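Local coordinates for concanavalin A-like lectin protein kinase family protein (PDB 6CTH), which probably transfers phosphate from ATP to protein substrates and binds an oxindole inhibitor and a magnesium ion in its kinase domain, at residues L110-R115 with P256-C261; V114-V119 with Q285-E290. All coordinates share one frame; numbering follows the deposited sequence.

Contact 1 (L110-R115 with P256-C261)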
ATOM      1  N   LEU A 110      -8.162  14.650  -0.770  1.00 45.08           N
ATOM      2  CA  LEU A 110      -7.830  14.147  -2.098  1.00 44.76           C
ATOM      3  C   LEU A 110      -9.060  14.211  -2.980  1.00 44.08           C
ATOM      4  O   LEU A 110     -10.082  13.630  -2.639  1.00 43.50           O
ATOM      5  CB  LEU A 110      -7.269  12.715  -2.024  1.00 44.32           C
ATOM      6  CG  LEU A 110      -5.866  12.611  -1.367  1.00 45.18           C
ATOM      7  CD1 LEU A 110      -5.327  11.199  -1.449  1.00 45.80           C
ATOM      8  CD2 LEU A 110      -4.832  13.537  -1.966  1.00 44.59           C
ATOM      9  N   THR A 111      -8.965  14.904  -4.113  1.00 44.49           N
ATOM     10  CA  THR A 111     -10.069  14.967  -5.083  1.00 44.75           C
ATOM     11  C   THR A 111     -10.366  13.571  -5.641  1.00 43.73           C
ATOM     12  O   THR A 111      -9.511  12.656  -5.578  1.00 42.67           O
ATOM     13  CB  THR A 111      -9.777  15.863  -6.304  1.00 46.20           C
ATOM     14  OG1 THR A 111      -8.704  15.303  -7.083  1.00 46.18           O
ATOM     15  CG2 THR A 111      -9.409  17.319  -5.903  1.00 47.27           C
ATOM     16  N   TRP A 112     -11.568  13.420  -6.187  1.00 43.11           N
ATOM     17  CA  TRP A 112     -11.957  12.193  -6.843  1.00 42.31           C
ATOM     18  C   TRP A 112     -10.958  11.843  -7.954  1.00 41.61           C
ATOM     19  O   TRP A 112     -10.544  10.682  -8.059  1.00 41.14           O
ATOM     20  CB  TRP A 112     -13.374  12.221  -7.414  1.00 42.27           C
ATOM     21  CG  TRP A 112     -13.599  10.957  -8.108  1.00 42.12           C
ATOM     22  CD1 TRP A 112     -13.538  10.742  -9.445  1.00 41.85           C
ATOM     23  CD2 TRP A 112     -13.786   9.685  -7.492  1.00 41.40           C
ATOM     24  NE1 TRP A 112     -13.703   9.411  -9.705  1.00 41.74           N
ATOM     25  CE2 TRP A 112     -13.832   8.737  -8.515  1.00 41.58           C
ATOM     26  CE3 TRP A 112     -13.884   9.253  -6.174  1.00 41.50           C
ATOM     27  CZ2 TRP A 112     -14.038   7.379  -8.263  1.00 41.07           C
ATOM     28  CZ3 TRP A 112     -14.085   7.888  -5.918  1.00 40.89           C
ATOM     29  CH2 TRP A 112     -14.136   6.975  -6.971  1.00 41.03           C
ATOM     30  N   GLU A 113     -10.608  12.819  -8.793  1.00 41.93           N
ATOM     31  CA  GLU A 113      -9.729  12.562  -9.927  1.00 41.38           C
ATOM     32  C   GLU A 113      -8.344  12.031  -9.452  1.00 40.06           C
ATOM     33  O   GLU A 113      -7.799  11.076 -10.018  1.00 38.91           O
ATOM     34  CB  GLU A 113      -9.588  13.819 -10.814  1.00 42.85           C
ATOM     35  N   VAL A 114      -7.813  12.620  -8.397  1.00 39.59           N
ATOM     36  CA  VAL A 114      -6.556  12.148  -7.825  1.00 38.69           C
ATOM     37  C   VAL A 114      -6.693  10.735  -7.241  1.00 38.02           C
ATOM     38  O   VAL A 114      -5.832   9.905  -7.481  1.00 36.77           O
ATOM     39  CB  VAL A 114      -5.982  13.158  -6.818  1.00 39.23           C
ATOM     40  CG1 VAL A 114      -4.866  12.534  -5.989  1.00 39.27           C
ATOM     41  CG2 VAL A 114      -5.495  14.412  -7.540  1.00 40.02           C
ATOM     42  N   ARG A 115      -7.790  10.441  -6.554  1.00 37.45           N
ATOM     43  CA  ARG A 115      -7.974   9.111  -5.980  1.00 37.06           C
ATOM     44  C   ARG A 115      -8.037   7.983  -7.013  1.00 35.80           C
ATOM     45  O   ARG A 115      -7.445   6.930  -6.825  1.00 35.37           O
ATOM     46  CB  ARG A 115      -9.250   9.076  -5.141  1.00 38.49           C
ATOM     47  CG  ARG A 115      -9.168   9.858  -3.847  1.00 39.17           C
ATOM     48  CD  ARG A 115     -10.493   9.831  -3.106  1.00 40.75           C
ATOM     49  NE  ARG A 115     -10.632  10.972  -2.213  1.00 41.22           N
ATOM     50  CZ  ARG A 115     -11.133  10.907  -0.986  1.00 42.58           C
ATOM     51  NH1 ARG A 115     -11.549   9.752  -0.495  1.00 42.19           N
ATOM     52  NH2 ARG A 115     -11.215  12.003  -0.251  1.00 43.12           N
ATOM     53  N   PRO A 256     -19.698   9.484 -10.873  1.00 50.88           N
ATOM     54  CA  PRO A 256     -20.449   8.279 -10.458  1.00 51.17           C
ATOM     55  C   PRO A 256     -20.123   6.963 -11.163  1.00 49.00           C
ATOM     56  O   PRO A 256     -20.233   5.893 -10.581  1.00 47.19           O
ATOM     57  CB  PRO A 256     -21.928   8.652 -10.767  1.00 52.38           C
ATOM     58  CG  PRO A 256     -21.951  10.140 -10.913  1.00 52.74           C
ATOM     59  CD  PRO A 256     -20.593  10.509 -11.449  1.00 53.31           C
ATOM     60  N   LYS A 257     -19.840   7.062 -12.438  1.00 50.00           N
ATOM     61  CA  LYS A 257     -19.457   5.929 -13.258  1.00 50.47           C
ATOM     62  C   LYS A 257     -18.108   5.317 -12.761  1.00 47.89           C
ATOM     63  O   LYS A 257     -17.958   4.099 -12.686  1.00 46.29           O
ATOM     64  CB  LYS A 257     -19.326   6.435 -14.678  1.00 52.59           C
ATOM     65  CG  LYS A 257     -19.054   5.397 -15.722  1.00 55.37           C
ATOM     66  CD  LYS A 257     -18.715   6.083 -17.054  1.00 57.18           C
ATOM     67  CE  LYS A 257     -18.135   5.098 -18.048  1.00 59.09           C
ATOM     68  NZ  LYS A 257     -19.069   3.942 -18.239  1.00 60.85           N
ATOM     69  N   GLN A 258     -17.158   6.185 -12.429  1.00 45.62           N
ATOM     70  CA  GLN A 258     -15.842   5.767 -11.903  1.00 44.84           C
ATOM     71  C   GLN A 258     -15.988   5.264 -10.489  1.00 43.70           C
ATOM     72  O   GLN A 258     -15.317   4.326 -10.093  1.00 42.73           O
ATOM     73  CB  GLN A 258     -14.813   6.907 -11.972  1.00 44.59           C
ATOM     74  CG  GLN A 258     -14.342   7.241 -13.384  1.00 46.05           C
ATOM     75  CD  GLN A 258     -13.348   8.387 -13.449  1.00 45.79           C
ATOM     76  OE1 GLN A 258     -13.119   9.109 -12.486  1.00 46.71           O
ATOM     77  NE2 GLN A 258     -12.755   8.561 -14.606  1.00 45.84           N
ATOM     78  N   LEU A 259     -16.908   5.841  -9.712  1.00 44.51           N
ATOM     79  CA  LEU A 259     -17.108   5.372  -8.349  1.00 42.90           C
ATOM     80  C   LEU A 259     -17.663   3.971  -8.359  1.00 42.41           C
ATOM     81  O   LEU A 259     -17.212   3.125  -7.604  1.00 40.79           O
ATOM     82  CB  LEU A 259     -18.058   6.280  -7.544  1.00 44.51           C
ATOM     83  CG  LEU A 259     -18.470   5.746  -6.175  1.00 43.76           C
ATOM     84  CD1 LEU A 259     -17.302   5.540  -5.214  1.00 43.35           C
ATOM     85  CD2 LEU A 259     -19.482   6.713  -5.579  1.00 45.24           C
ATOM     86  N   GLU A 260     -18.670   3.733  -9.207  1.00 42.76           N
ATOM     87  CA  GLU A 260     -19.233   2.420  -9.343  1.00 43.46           C
ATOM     88  C   GLU A 260     -18.165   1.423  -9.721  1.00 42.25           C
ATOM     89  O   GLU A 260     -18.107   0.313  -9.192  1.00 41.39           O
ATOM     90  CB  GLU A 260     -20.325   2.416 -10.445  1.00 46.62           C
ATOM     91  CG  GLU A 260     -20.998   1.078 -10.644  1.00 48.59           C
ATOM     92  CD  GLU A 260     -22.140   1.166 -11.661  1.00 51.09           C
ATOM     93  OE1 GLU A 260     -21.868   1.546 -12.811  1.00 52.23           O
ATOM     94  OE2 GLU A 260     -23.277   0.914 -11.250  1.00 55.43           O
ATOM     95  N   CYS A 261     -17.343   1.826 -10.675  1.00 40.71           N
ATOM     96  CA  CYS A 261     -16.327   0.941 -11.199  1.00 40.28           C
ATOM     97  C   CYS A 261     -15.327   0.591 -10.115  1.00 38.97           C
ATOM     98  O   CYS A 261     -14.977  -0.571  -9.958  1.00 38.89           O
ATOM     99  CB  CYS A 261     -15.632   1.598 -12.360  1.00 40.41           C
ATOM    100  SG  CYS A 261     -14.512   0.455 -13.183  1.00 40.75           S
TER

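Contact 2 (V114-V119 with Q285-E290)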
ATOM      1  N   VAL A 114      -7.813  12.620  -8.397  1.00 39.59           N
ATOM      2  CA  VAL A 114      -6.556  12.148  -7.825  1.00 38.69           C
ATOM      3  C   VAL A 114      -6.693  10.735  -7.241  1.00 38.02           C
ATOM      4  O   VAL A 114      -5.832   9.905  -7.481  1.00 36.77           O
ATOM      5  CB  VAL A 114      -5.982  13.158  -6.818  1.00 39.23           C
ATOM      6  CG1 VAL A 114      -4.866  12.534  -5.989  1.00 39.27           C
ATOM      7  CG2 VAL A 114      -5.495  14.412  -7.540  1.00 40.02           C
ATOM      8  N   ARG A 115      -7.790  10.441  -6.554  1.00 37.45           N
ATOM      9  CA  ARG A 115      -7.974   9.111  -5.980  1.00 37.06           C
ATOM     10  C   ARG A 115      -8.037   7.983  -7.013  1.00 35.80           C
ATOM     11  O   ARG A 115      -7.445   6.930  -6.825  1.00 35.37           O
ATOM     12  CB  ARG A 115      -9.250   9.076  -5.141  1.00 38.49           C
ATOM     13  CG  ARG A 115      -9.168   9.858  -3.847  1.00 39.17           C
ATOM     14  CD  ARG A 115     -10.493   9.831  -3.106  1.00 40.75           C
ATOM     15  NE  ARG A 115     -10.632  10.972  -2.213  1.00 41.22           N
ATOM     16  CZ  ARG A 115     -11.133  10.907  -0.986  1.00 42.58           C
ATOM     17  NH1 ARG A 115     -11.549   9.752  -0.495  1.00 42.19           N
ATOM     18  NH2 ARG A 115     -11.215  12.003  -0.251  1.00 43.12           N
ATOM     19  N   TYR A 116      -8.752   8.221  -8.105  1.00 35.75           N
ATOM     20  CA  TYR A 116      -8.927   7.227  -9.174  1.00 35.70           C
ATOM     21  C   TYR A 116      -7.554   7.020  -9.837  1.00 35.51           C
ATOM     22  O   TYR A 116      -7.213   5.897 -10.168  1.00 34.85           O
ATOM     23  CB  TYR A 116      -9.963   7.666 -10.182  1.00 36.51           C
ATOM     24  CG  TYR A 116     -10.618   6.540 -10.977  1.00 37.19           C
ATOM     25  CD1 TYR A 116     -11.398   5.583 -10.350  1.00 36.93           C
ATOM     26  CD2 TYR A 116     -10.492   6.462 -12.347  1.00 38.14           C
ATOM     27  CE1 TYR A 116     -11.995   4.566 -11.057  1.00 37.69           C
ATOM     28  CE2 TYR A 116     -11.086   5.431 -13.086  1.00 38.53           C
ATOM     29  CZ  TYR A 116     -11.826   4.490 -12.426  1.00 38.12           C
ATOM     30  OH  TYR A 116     -12.462   3.508 -13.125  1.00 39.23           O
ATOM     31  N   ARG A 117      -6.785   8.094  -9.978  1.00 36.20           N
ATOM     32  CA  ARG A 117      -5.441   8.011 -10.539  1.00 37.33           C
ATOM     33  C   ARG A 117      -4.527   7.181  -9.634  1.00 35.14           C
ATOM     34  O   ARG A 117      -3.752   6.363 -10.105  1.00 33.92           O
ATOM     35  CB  ARG A 117      -4.863   9.409 -10.734  1.00 41.12           C
ATOM     36  CG  ARG A 117      -3.758   9.482 -11.772  1.00 44.76           C
ATOM     37  CD  ARG A 117      -2.684  10.471 -11.358  1.00 49.19           C
ATOM     38  NE  ARG A 117      -3.144  11.850 -11.453  1.00 54.26           N
ATOM     39  CZ  ARG A 117      -2.836  12.801 -10.578  1.00 56.78           C
ATOM     40  NH1 ARG A 117      -3.298  14.030 -10.746  1.00 59.93           N
ATOM     41  NH2 ARG A 117      -2.069  12.522  -9.537  1.00 57.06           N
ATOM     42  N   ILE A 118      -4.637   7.395  -8.326  1.00 33.39           N
ATOM     43  CA  ILE A 118      -3.853   6.658  -7.360  1.00 32.51           C
ATOM     44  C   ILE A 118      -4.143   5.163  -7.442  1.00 31.70           C
ATOM     45  O   ILE A 118      -3.224   4.350  -7.380  1.00 31.17           O
ATOM     46  CB  ILE A 118      -4.064   7.204  -5.918  1.00 32.65           C
ATOM     47  CG1 ILE A 118      -3.355   8.577  -5.759  1.00 33.43           C
ATOM     48  CG2 ILE A 118      -3.557   6.216  -4.869  1.00 32.84           C
ATOM     49  CD1 ILE A 118      -3.749   9.382  -4.543  1.00 33.81           C
ATOM     50  N   VAL A 119      -5.401   4.779  -7.572  1.00 31.53           N
ATOM     51  CA  VAL A 119      -5.742   3.365  -7.652  1.00 31.49           C
ATOM     52  C   VAL A 119      -5.103   2.793  -8.925  1.00 31.15           C
ATOM     53  O   VAL A 119      -4.549   1.694  -8.888  1.00 30.91           O
ATOM     54  CB  VAL A 119      -7.261   3.144  -7.665  1.00 32.12           C
ATOM     55  CG1 VAL A 119      -7.616   1.697  -7.998  1.00 32.59           C
ATOM     56  CG2 VAL A 119      -7.836   3.537  -6.328  1.00 32.20           C
ATOM     57  N   GLN A 285      -7.942  -3.295 -16.973  1.00 36.48           N
ATOM     58  CA  GLN A 285      -8.848  -3.226 -18.128  1.00 39.70           C
ATOM     59  C   GLN A 285     -10.228  -2.673 -17.682  1.00 39.59           C
ATOM     60  O   GLN A 285     -10.794  -1.789 -18.337  1.00 40.52           O
ATOM     61  CB  GLN A 285      -9.050  -4.622 -18.780  1.00 42.50           C
ATOM     62  CG  GLN A 285      -7.838  -5.312 -19.394  1.00 45.33           C
ATOM     63  CD  GLN A 285      -8.061  -6.862 -19.600  1.00 50.64           C
ATOM     64  OE1 GLN A 285      -7.116  -7.669 -19.601  1.00 54.24           O
ATOM     65  NE2 GLN A 285      -9.347  -7.266 -19.782  1.00 54.71           N
ATOM     66  N   VAL A 286     -10.753  -3.171 -16.554  1.00 38.39           N
ATOM     67  CA  VAL A 286     -12.060  -2.736 -16.055  1.00 38.22           C
ATOM     68  C   VAL A 286     -12.046  -1.276 -15.594  1.00 38.41           C
ATOM     69  O   VAL A 286     -12.987  -0.517 -15.890  1.00 38.71           O
ATOM     70  CB  VAL A 286     -12.588  -3.674 -14.967  1.00 38.25           C
ATOM     71  CG1 VAL A 286     -13.876  -3.145 -14.345  1.00 38.84           C
ATOM     72  CG2 VAL A 286     -12.807  -5.059 -15.546  1.00 38.99           C
ATOM     73  N   LEU A 287     -11.014  -0.889 -14.830  1.00 37.20           N
ATOM     74  CA  LEU A 287     -10.841   0.499 -14.409  1.00 37.84           C
ATOM     75  C   LEU A 287     -10.775   1.500 -15.571  1.00 39.47           C
ATOM     76  O   LEU A 287     -11.209   2.667 -15.405  1.00 40.29           O
ATOM     77  CB  LEU A 287      -9.557   0.666 -13.534  1.00 36.99           C
ATOM     78  CG  LEU A 287      -9.713   0.023 -12.150  1.00 36.64           C
ATOM     79  CD1 LEU A 287      -8.375   0.021 -11.452  1.00 35.68           C
ATOM     80  CD2 LEU A 287     -10.812   0.623 -11.252  1.00 37.19           C
ATOM     81  N   ASN A 288     -10.230   1.058 -16.709  1.00 40.18           N
ATOM     82  CA  ASN A 288     -10.148   1.888 -17.924  1.00 41.79           C
ATOM     83  C   ASN A 288     -11.308   1.669 -18.873  1.00 42.58           C
ATOM     84  O   ASN A 288     -11.247   2.118 -20.027  1.00 47.12           O
ATOM     85  CB  ASN A 288      -8.820   1.636 -18.642  1.00 42.47           C
ATOM     86  CG  ASN A 288      -7.648   2.140 -17.847  1.00 43.25           C
ATOM     87  OD1 ASN A 288      -6.996   1.388 -17.119  1.00 45.08           O
ATOM     88  ND2 ASN A 288      -7.428   3.435 -17.900  1.00 44.95           N
ATOM     89  N   PHE A 289     -12.332   0.942 -18.437  1.00 43.44           N
ATOM     90  CA  PHE A 289     -13.552   0.735 -19.209  1.00 45.09           C
ATOM     91  C   PHE A 289     -13.257   0.094 -20.563  1.00 47.44           C
ATOM     92  O   PHE A 289     -13.946   0.378 -21.554  1.00 48.40           O
ATOM     93  CB  PHE A 289     -14.301   2.062 -19.362  1.00 46.67           C
ATOM     94  CG  PHE A 289     -14.672   2.696 -18.052  1.00 47.26           C
ATOM     95  CD1 PHE A 289     -15.709   2.168 -17.286  1.00 48.42           C
ATOM     96  CD2 PHE A 289     -13.984   3.816 -17.586  1.00 47.24           C
ATOM     97  CE1 PHE A 289     -16.052   2.743 -16.061  1.00 48.41           C
ATOM     98  CE2 PHE A 289     -14.310   4.392 -16.371  1.00 46.45           C
ATOM     99  CZ  PHE A 289     -15.339   3.853 -15.609  1.00 47.75           C
ATOM    100  N   GLU A 290     -12.255  -0.782 -20.590  1.00 46.32           N
ATOM    101  CA  GLU A 290     -11.901  -1.574 -21.755  1.00 47.14           C
ATOM    102  C   GLU A 290     -12.455  -3.000 -21.650  1.00 47.99           C
ATOM    103  O   GLU A 290     -12.312  -3.800 -22.597  1.00 49.01           O
ATOM    104  CB  GLU A 290     -10.366  -1.593 -21.936  1.00 48.20           C
ATOM    105  CG  GLU A 290      -9.757  -0.220 -22.187  1.00 50.14           C
ATOM    106  CD  GLU A 290      -8.223  -0.221 -22.369  1.00 54.81           C
ATOM    107  OE1 GLU A 290      -7.640  -1.179 -22.933  1.00 60.83           O
ATOM    108  OE2 GLU A 290      -7.574   0.768 -21.986  1.00 57.18           O
TER

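Contact 1 (L110-R115 with P256-C261)
The indole of Trp112 meets Gln258 at the edge of its five-membered ring. The carboxamide oxygen lies close to the ring plane, and Trp112 NE1 donates to Gln258 OE1 over 2.9 Å. The N-H points somewhat off the line to the oxygen (146°), yet arrives in the carbonyl plane, on a lone pair. The amide plane is tilted 35° from the ring, and because its oxygen sits at the rim the two groups do not stack. On the six-membered ring, Trp112 CZ2 comes 3.6 Å from Leu259 N, an oblique packing contact, and the Leu259 and Trp112 side chains cross at about a right angle, with Leu259 CD1 3.9 Å from Trp112 CH2.

The reach of the tryptophan follows from its first torsion: CG is anti to the backbone N (chi1 177°), which sends the indole across to the other helix. The Gln258 chain runs extended beyond CG, and the rotation of its amide turns OE1, rather than the nitrogen, toward the pyrrole edge, while Gln258 CB packs 3.6 Å from Trp112 NE1. These residues join the start of helix 112-132 to the start of helix 256-269 in the helical C-terminal lobe of the protein kinase fold. A large ring suits the gap, because the closest CA atoms, those of Trp112 and Leu259, are 8.7 Å apart; glutamine supplies an uncharged acceptor for the one polar atom of the buried indole. Phe254 also touches both Trp112 and Leu259.

The helix start carrying the ring is itself fastened. Thr111 is its N-cap, its OG1 accepting from Val114 N at 3.1 Å. Arg115 grips Leu110 O side-on through NE and NH2, the oxygen lying in the guanidinium plane, while its NH1 forms a salt bridge with Asp247 OD2.

Contact 2 (V114-V119 with Q285-E290)
Tyr116 reaches from helix 112-132 to the C-terminal end of helix 280-287, where a Schellman motif closes the helix within the C-terminal lobe of the kinase fold. Phe289, with positive phi (58°), is the C-prime residue; Glu290 N bonds to Gln285 O and Phe289 N to Val286 O. This turn leaves Leu287 O able to accept an outside donor: Tyr116 OH gives its proton to Leu287 O over 2.7 Å, in the carbonyl plane and on a lone pair. Tyrosine suits the place because its ring spans the gap between the helices and its hydroxyl satisfies a main-chain oxygen at the helix end. A first torsion of -157° sets the Tyr116 ring opposite its own backbone N and brings the hydroxyl within reach of the helix end.

The buried side of the contact is apolar and close. The CB of Leu287 is directed toward helix 112-132, and its two methyls go to different neighbours. One methyl, CD2, lies 4.1 Å from Tyr116 CE1, the leucine crossing the tyrosine obliquely; the other, CD1, is 3.9 Å from Val119 CG1, and these two side chains cross at about a right angle. The branched leucine thus touches residues about one helical turn apart, and the small beta-branched Val119 also packs on Leu262 of helix 256-269 and on Phe203 and Ile210 of helix 196-212.

Toward solvent the contact thins out. Partly exposed Phe289 buries little surface here. Lys257 of helix 256-269 makes a cation-pi interaction with the Phe289 ring. The tyrosine hydroxyl comes to this ring obliquely: Phe289 CE2 and CZ both lie 3.8 Å from Tyr116 OH.

In the fold
Contacts 1 and 2 have centres about 8 Å apart and both start from helix 112-132, sharing Val114 and Arg115. Contact 1 uses the helix start and contact 2 the turn that follows; their partners, helices 256-269 and 280-287, come much later and succeed one another in the chain. The contacts also touch directly: Cys261 SG of contact 1 packs 3.7 Å from Tyr116 OH of contact 2, and Gln258 O lies 3.5 Å from Tyr116 CE1. The early helix of the C-terminal lobe is thereby joined to the last two helices of the chain; neither contact includes the magnesium ligands Asp141 and Asp159.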